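Local coordinates for protein putative acyl-CoA dehydrogenase (Burkholderia xenovorans, PDB 5JSC) that is a putative member of the acyl-CoA dehydrogenase family, a four-chain assembly that binds flavin-adenine dinucleotide, at residues D87-C92 and R325-N330; W23-P28 and S314-Y319. One frame throughout, in Å; residues are numbered along the deposited sequence.

Interaction 1: D87-C92 and R325-N330; sequences DTRAVC and RDQGEN. With SO4 (sulfate ion), chain Q.
The Schellman turn that closes helix 298-325, a type I turn from Arg325 to Gly328, meets the N-capped start of helix 88-101, where the Asp326 carboxylate grips Thr88 and Arg89. OD1 of Asp326 accepts from Thr88 N at 2.9 Å through its syn lone pair, and from Thr88 OG1 at 2.7 Å, above the carboxylate plane. OD2 of Asp326 takes Arg89 N at 3.0 Å on its syn side and, with its anti lone pair, Arg89 NE at 2.8 Å in a salt bridge. Four bonds thus fix the carboxylate's rotation. Having donated its proton, Thr88 OG1 accepts from Arg325 NH1 at 2.9 Å, within 1° of the guanidinium plane.

The bend of Arg89 at chi3 (-74°) brings NE back to Asp326, while NH1 and NH2 bind a sulfate ion, probably a crystallisation component, whose O3 also accepts from Gln327 NE2; NH1 donates to Phe25 O as well. Asp87, the N-cap residue, bonds Ala90 N through OD1, which lies 3.2 Å from Asp326 OD2; the helix N-terminus and Arg89 probably ease this meeting of carboxylates. Asp87 OD2 also salt-bridges Arg29 of helix 28-44, while Cys92 and Arg325 lean on helix 250-286.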
loop_
_atom_site.group_PDB
_atom_site.type_symbol
_atom_site.label_atom_id
_atom_site.label_comp_id
_atom_site.label_asym_id
_atom_site.label_seq_id
_atom_site.Cartn_x
_atom_site.Cartn_y
_atom_site.Cartn_z
ATOM N N ASP C 87 20.023 -26.827 -13.508
ATOM C CA ASP C 87 18.753 -27.115 -12.841
ATOM C C ASP C 87 18.369 -25.880 -12.031
ATOM O O ASP C 87 18.895 -25.659 -10.937
ATOM C CB ASP C 87 18.914 -28.362 -11.970
ATOM C CG ASP C 87 17.625 -28.814 -11.293
ATOM O OD1 ASP C 87 16.682 -28.017 -11.134
ATOM O OD2 ASP C 87 17.570 -30.002 -10.892
ATOM N N THR C 88 17.455 -25.065 -12.587
ATOM C CA THR C 88 17.075 -23.809 -11.946
ATOM C C THR C 88 16.412 -24.057 -10.604
ATOM O O THR C 88 16.646 -23.319 -9.642
ATOM C CB THR C 88 16.117 -23.012 -12.844
ATOM O OG1 THR C 88 16.508 -23.150 -14.215
ATOM C CG2 THR C 88 16.148 -21.540 -12.469
ATOM N N ARG C 89 15.571 -25.087 -10.520
ATOM C CA ARG C 89 14.932 -25.397 -9.245
ATOM C C ARG C 89 15.970 -25.739 -8.183
ATOM O O ARG C 89 15.848 -25.324 -7.021
ATOM C CB ARG C 89 13.941 -26.546 -9.427
ATOM C CG ARG C 89 12.697 -26.128 -10.219
ATOM C CD ARG C 89 11.866 -27.316 -10.679
ATOM N NE ARG C 89 12.523 -28.013 -11.778
ATOM C CZ ARG C 89 12.057 -29.117 -12.345
ATOM N NH1 ARG C 89 10.930 -29.662 -11.903
ATOM N NH2 ARG C 89 12.718 -29.680 -13.352
ATOM N N ALA C 90 17.002 -26.493 -8.562
ATOM C CA ALA C 90 18.056 -26.825 -7.612
ATOM C C ALA C 90 18.818 -25.583 -7.167
ATOM O O ALA C 90 19.031 -25.378 -5.964
ATOM C CB ALA C 90 19.004 -27.857 -8.221
ATOM N N VAL C 91 19.242 -24.736 -8.117
ATOM C CA VAL C 91 19.971 -23.523 -7.740
ATOM C C VAL C 91 19.125 -22.658 -6.810
ATOM O O VAL C 91 19.625 -22.105 -5.818
ATOM C CB VAL C 91 20.410 -22.737 -8.989
ATOM C CG1 VAL C 91 20.996 -21.383 -8.572
ATOM C CG2 VAL C 91 21.444 -23.534 -9.781
ATOM N N CYS C 92 17.825 -22.558 -7.097
ATOM C CA CYS C 92 16.939 -21.765 -6.252
ATOM C C CYS C 92 16.810 -22.361 -4.851
ATOM O O CYS C 92 16.864 -21.629 -3.855
ATOM C CB CYS C 92 15.572 -21.630 -6.920
ATOM S SG CYS C 92 15.594 -20.466 -8.302
ATOM N N ARG C 325 11.696 -22.530 -16.649
ATOM C CA ARG C 325 13.001 -22.531 -17.300
ATOM C C ARG C 325 13.522 -23.952 -17.455
ATOM O O ARG C 325 14.161 -24.282 -18.470
ATOM C CB ARG C 325 13.999 -21.683 -16.509
ATOM C CG ARG C 325 15.258 -21.415 -17.304
ATOM C CD ARG C 325 16.421 -20.814 -16.510
ATOM N NE ARG C 325 17.601 -20.927 -17.350
ATOM C CZ ARG C 325 18.511 -21.894 -17.278
ATOM N NH1 ARG C 325 18.451 -22.818 -16.336
ATOM N NH2 ARG C 325 19.519 -21.903 -18.129
ATOM N N ASP C 326 13.219 -24.818 -16.489
ATOM C CA ASP C 326 13.643 -26.213 -16.539
ATOM C C ASP C 326 12.836 -27.052 -17.524
ATOM O O ASP C 326 13.141 -28.244 -17.695
ATOM C CB ASP C 326 13.572 -26.822 -15.135
ATOM C CG ASP C 326 14.644 -26.267 -14.209
ATOM O OD1 ASP C 326 15.623 -25.665 -14.711
ATOM O OD2 ASP C 326 14.533 -26.444 -12.980
ATOM N N GLN C 327 11.821 -26.476 -18.168
ATOM C CA GLN C 327 11.188 -27.099 -19.323
ATOM C C GLN C 327 11.884 -26.713 -20.618
ATOM O O GLN C 327 11.479 -27.173 -21.698
ATOM C CB GLN C 327 9.703 -26.714 -19.409
ATOM C CG GLN C 327 8.925 -26.914 -18.114
ATOM C CD GLN C 327 9.072 -28.317 -17.565
ATOM O OE1 GLN C 327 8.648 -29.294 -18.192
ATOM N NE2 GLN C 327 9.682 -28.427 -16.389
ATOM N N GLY C 328 12.923 -25.886 -20.530
ATOM C CA GLY C 328 13.603 -25.384 -21.702
ATOM C C GLY C 328 13.023 -24.108 -22.260
ATOM O O GLY C 328 13.317 -23.761 -23.407
ATOM N N GLU C 329 12.203 -23.401 -21.495
ATOM C CA GLU C 329 11.530 -22.209 -21.984
ATOM C C GLU C 329 12.238 -20.951 -21.503
ATOM O O GLU C 329 12.879 -20.936 -20.450
ATOM C CB GLU C 329 10.071 -22.187 -21.529
ATOM C CG GLU C 329 9.270 -23.336 -22.100
ATOM C CD GLU C 329 9.056 -23.183 -23.588
ATOM O OE1 GLU C 329 8.574 -22.112 -24.010
ATOM O OE2 GLU C 329 9.382 -24.126 -24.338
ATOM N N ASN C 330 12.096 -19.891 -22.292
ATOM C CA ASN C 330 12.547 -18.570 -21.882
ATOM C C ASN C 330 11.723 -18.087 -20.699
ATOM O O ASN C 330 10.510 -18.295 -20.653
ATOM C CB ASN C 330 12.392 -17.598 -23.052
ATOM C CG ASN C 330 12.630 -16.163 -22.657
ATOM O OD1 ASN C 330 11.716 -15.463 -22.189
ATOM N ND2 ASN C 330 13.859 -15.701 -22.855
HETATM S S SO4 Q . 10.508 -32.128 -14.706
HETATM O O1 SO4 Q . 10.006 -33.424 -15.152
HETATM O O2 SO4 Q . 11.964 -32.183 -14.597
HETATM O O3 SO4 Q . 10.140 -31.102 -15.674
HETATM O O4 SO4 Q . 9.925 -31.797 -13.408
#

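Interaction 2: W23-P28 and S314-Y319; sequences WPFFEP and SALLVY
Three aromatic residues of the turn Trp23-Phe26 pack against one side of helix 298-325, meeting Ala315, Leu316 and Tyr319. In the CH-pi contact, Leu316 CD2 sits over a face of the Trp23 six-membered ring, 3.6 Å from its centroid and 10° off the normal. The same indole touches the helix in plainer apolar fashion: its CH2 corner lies 3.6 Å from Leu316 CG, and Ala315 CB approaches at the ring edge, 3.7 Å from Trp23 CH2.

Between aromatic rings, Phe26 and Tyr319 meet obliquely, with centroids 4.8 Å apart and planes at 54°. The far end of Phe26 does the touching: CZ stands over one face of the Tyr319 ring, toward its rim and 3.5 Å from Tyr319 CD1. Val318 CG1 lies over the opposite face, so the phenol ring is held between the two. With CG of Tyr319 anti to its carbonyl carbon (chi1 -69°), the ring reaches toward helix 88-101, where OH bonds Glu96.

Phe25 has a looser van der Waals contact. Tyr319 O rests over one face of its ring, 3.9 Å from Phe25 CG, while Phe25 CD2 is 4.3 Å from Tyr319 CB. Phe25 also meets Phe25 of the second subunit edge-to-face.

No hydrogen bond joins the two segments; apolar and aromatic surfaces alone lay the loop before helix 28-44 on helix 298-325 of the C-terminal helical region.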
loop_
_atom_site.group_PDB
_atom_site.type_symbol
_atom_site.label_atom_id
_atom_site.label_comp_id
_atom_site.label_asym_id
_atom_site.label_seq_id
_atom_site.Cartn_x
_atom_site.Cartn_y
_atom_site.Cartn_z
ATOM N N TRP C 23 4.899 -29.436 -3.734
ATOM C CA TRP C 23 4.310 -28.910 -4.957
ATOM C C TRP C 23 4.809 -29.691 -6.167
ATOM O O TRP C 23 5.984 -30.084 -6.214
ATOM C CB TRP C 23 4.659 -27.434 -5.164
ATOM C CG TRP C 23 4.147 -26.515 -4.117
ATOM C CD1 TRP C 23 3.152 -26.757 -3.217
ATOM C CD2 TRP C 23 4.614 -25.189 -3.864
ATOM N NE1 TRP C 23 2.969 -25.653 -2.412
ATOM C CE2 TRP C 23 3.863 -24.680 -2.785
ATOM C CE3 TRP C 23 5.615 -24.394 -4.430
ATOM C CZ2 TRP C 23 4.069 -23.397 -2.268
ATOM C CZ3 TRP C 23 5.820 -23.119 -3.919
ATOM C CH2 TRP C 23 5.054 -22.635 -2.846
ATOM N N PRO C 24 3.962 -29.889 -7.181
ATOM C CA PRO C 24 4.378 -30.646 -8.372
ATOM C C PRO C 24 5.329 -29.885 -9.280
ATOM O O PRO C 24 5.737 -30.422 -10.317
ATOM C CB PRO C 24 3.042 -30.957 -9.071
ATOM C CG PRO C 24 2.106 -29.900 -8.588
ATOM C CD PRO C 24 2.525 -29.569 -7.183
ATOM N N PHE C 25 5.692 -28.652 -8.926
ATOM C CA PHE C 25 6.849 -28.018 -9.540
ATOM C C PHE C 25 8.135 -28.779 -9.251
ATOM O O PHE C 25 9.110 -28.614 -9.989
ATOM C CB PHE C 25 7.030 -26.585 -9.027
ATOM C CG PHE C 25 6.002 -25.603 -9.511
ATOM C CD1 PHE C 25 5.700 -25.488 -10.854
ATOM C CD2 PHE C 25 5.367 -24.757 -8.611
ATOM C CE1 PHE C 25 4.773 -24.553 -11.298
ATOM C CE2 PHE C 25 4.433 -23.827 -9.047
ATOM C CZ PHE C 25 4.133 -23.728 -10.390
ATOM N N PHE C 26 8.173 -29.578 -8.179
ATOM C CA PHE C 26 9.393 -30.233 -7.735
ATOM C C PHE C 26 9.390 -31.709 -8.091
ATOM O O PHE C 26 8.339 -32.354 -8.157
ATOM C CB PHE C 26 9.579 -30.106 -6.222
ATOM C CG PHE C 26 9.809 -28.705 -5.762
ATOM C CD1 PHE C 26 10.987 -28.050 -6.090
ATOM C CD2 PHE C 26 8.855 -28.041 -4.996
ATOM C CE1 PHE C 26 11.212 -26.749 -5.661
ATOM C CE2 PHE C 26 9.070 -26.730 -4.570
ATOM C CZ PHE C 26 10.250 -26.087 -4.901
ATOM N N GLU C 27 10.593 -32.245 -8.283
ATOM C CA GLU C 27 10.832 -33.671 -8.437
ATOM C C GLU C 27 11.393 -34.248 -7.150
ATOM O O GLU C 27 11.849 -33.505 -6.277
ATOM C CB GLU C 27 11.805 -33.917 -9.594
ATOM C CG GLU C 27 11.190 -33.601 -10.933
ATOM C CD GLU C 27 9.985 -34.480 -11.222
ATOM O OE1 GLU C 27 9.990 -35.657 -10.803
ATOM O OE2 GLU C 27 9.024 -33.992 -11.852
ATOM N N PRO C 28 11.360 -35.578 -6.978
ATOM C CA PRO C 28 11.936 -36.160 -5.752
ATOM C C PRO C 28 13.369 -35.729 -5.487
ATOM O O PRO C 28 13.727 -35.491 -4.327
ATOM C CB PRO C 28 11.827 -37.672 -6.007
ATOM C CG PRO C 28 10.619 -37.794 -6.868
ATOM C CD PRO C 28 10.641 -36.588 -7.777
ATOM N N SER C 314 5.520 -15.347 -3.072
ATOM C CA SER C 314 6.896 -15.285 -3.564
ATOM C C SER C 314 7.394 -16.669 -3.952
ATOM O O SER C 314 7.961 -16.859 -5.034
ATOM C CB SER C 314 7.818 -14.675 -2.512
ATOM O OG SER C 314 7.484 -13.319 -2.270
ATOM N N ALA C 315 7.190 -17.653 -3.075
ATOM C CA ALA C 315 7.691 -18.993 -3.351
ATOM C C ALA C 315 7.051 -19.579 -4.605
ATOM O O ALA C 315 7.739 -20.204 -5.424
ATOM C CB ALA C 315 7.445 -19.901 -2.145
ATOM N N LEU C 316 5.737 -19.398 -4.767
ATOM C CA LEU C 316 5.065 -19.887 -5.967
ATOM C C LEU C 316 5.626 -19.225 -7.220
ATOM O O LEU C 316 5.862 -19.901 -8.230
ATOM C CB LEU C 316 3.557 -19.660 -5.850
ATOM C CG LEU C 316 2.869 -20.642 -4.878
ATOM C CD1 LEU C 316 1.509 -20.108 -4.392
ATOM C CD2 LEU C 316 2.708 -22.024 -5.536
ATOM N N LEU C 317 5.867 -17.905 -7.171
ATOM C CA LEU C 317 6.454 -17.228 -8.329
ATOM C C LEU C 317 7.881 -17.695 -8.604
ATOM O O LEU C 317 8.264 -17.861 -9.772
ATOM C CB LEU C 317 6.422 -15.717 -8.127
ATOM C CG LEU C 317 5.040 -15.077 -8.191
ATOM C CD1 LEU C 317 5.135 -13.660 -7.634
ATOM C CD2 LEU C 317 4.531 -15.038 -9.616
ATOM N N VAL C 318 8.687 -17.892 -7.551
ATOM C CA VAL C 318 10.055 -18.378 -7.728
ATOM C C VAL C 318 10.051 -19.718 -8.442
ATOM O O VAL C 318 10.738 -19.909 -9.455
ATOM C CB VAL C 318 10.773 -18.493 -6.370
ATOM C CG1 VAL C 318 12.081 -19.278 -6.518
ATOM C CG2 VAL C 318 11.037 -17.117 -5.788
ATOM N N TYR C 319 9.279 -20.672 -7.923
ATOM C CA TYR C 319 9.385 -22.024 -8.449
ATOM C C TYR C 319 8.529 -22.238 -9.688
ATOM O O TYR C 319 8.839 -23.137 -10.472
ATOM C CB TYR C 319 9.116 -23.028 -7.317
ATOM C CG TYR C 319 10.287 -22.925 -6.360
ATOM C CD1 TYR C 319 11.537 -23.429 -6.718
ATOM C CD2 TYR C 319 10.183 -22.241 -5.146
ATOM C CE1 TYR C 319 12.640 -23.291 -5.883
ATOM C CE2 TYR C 319 11.284 -22.096 -4.310
ATOM C CZ TYR C 319 12.515 -22.624 -4.684
ATOM O OH TYR C 319 13.622 -22.485 -3.881
#

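In the fold
The centres of interactions 1 and 2 lie about 11 Å apart, on the same side of the chain's centre. Along the sequence their segments alternate: 23-28, 87-92, 314-319, then 325-330. Helix 298-325 serves both, its body carrying 314-319 and its last residue opening 325-330. Helix 88-101 links them again, since Arg89 NH1 donates to Phe25 O and Cys92 packs on Tyr319. Polar bonds at helix ends and aromatic packing along a helix side therefore join the same parts of the fold, tying the N-terminal region to the C-terminal helical domain of this acyl-CoA dehydrogenase family member. Both contacts also reach the second subunit.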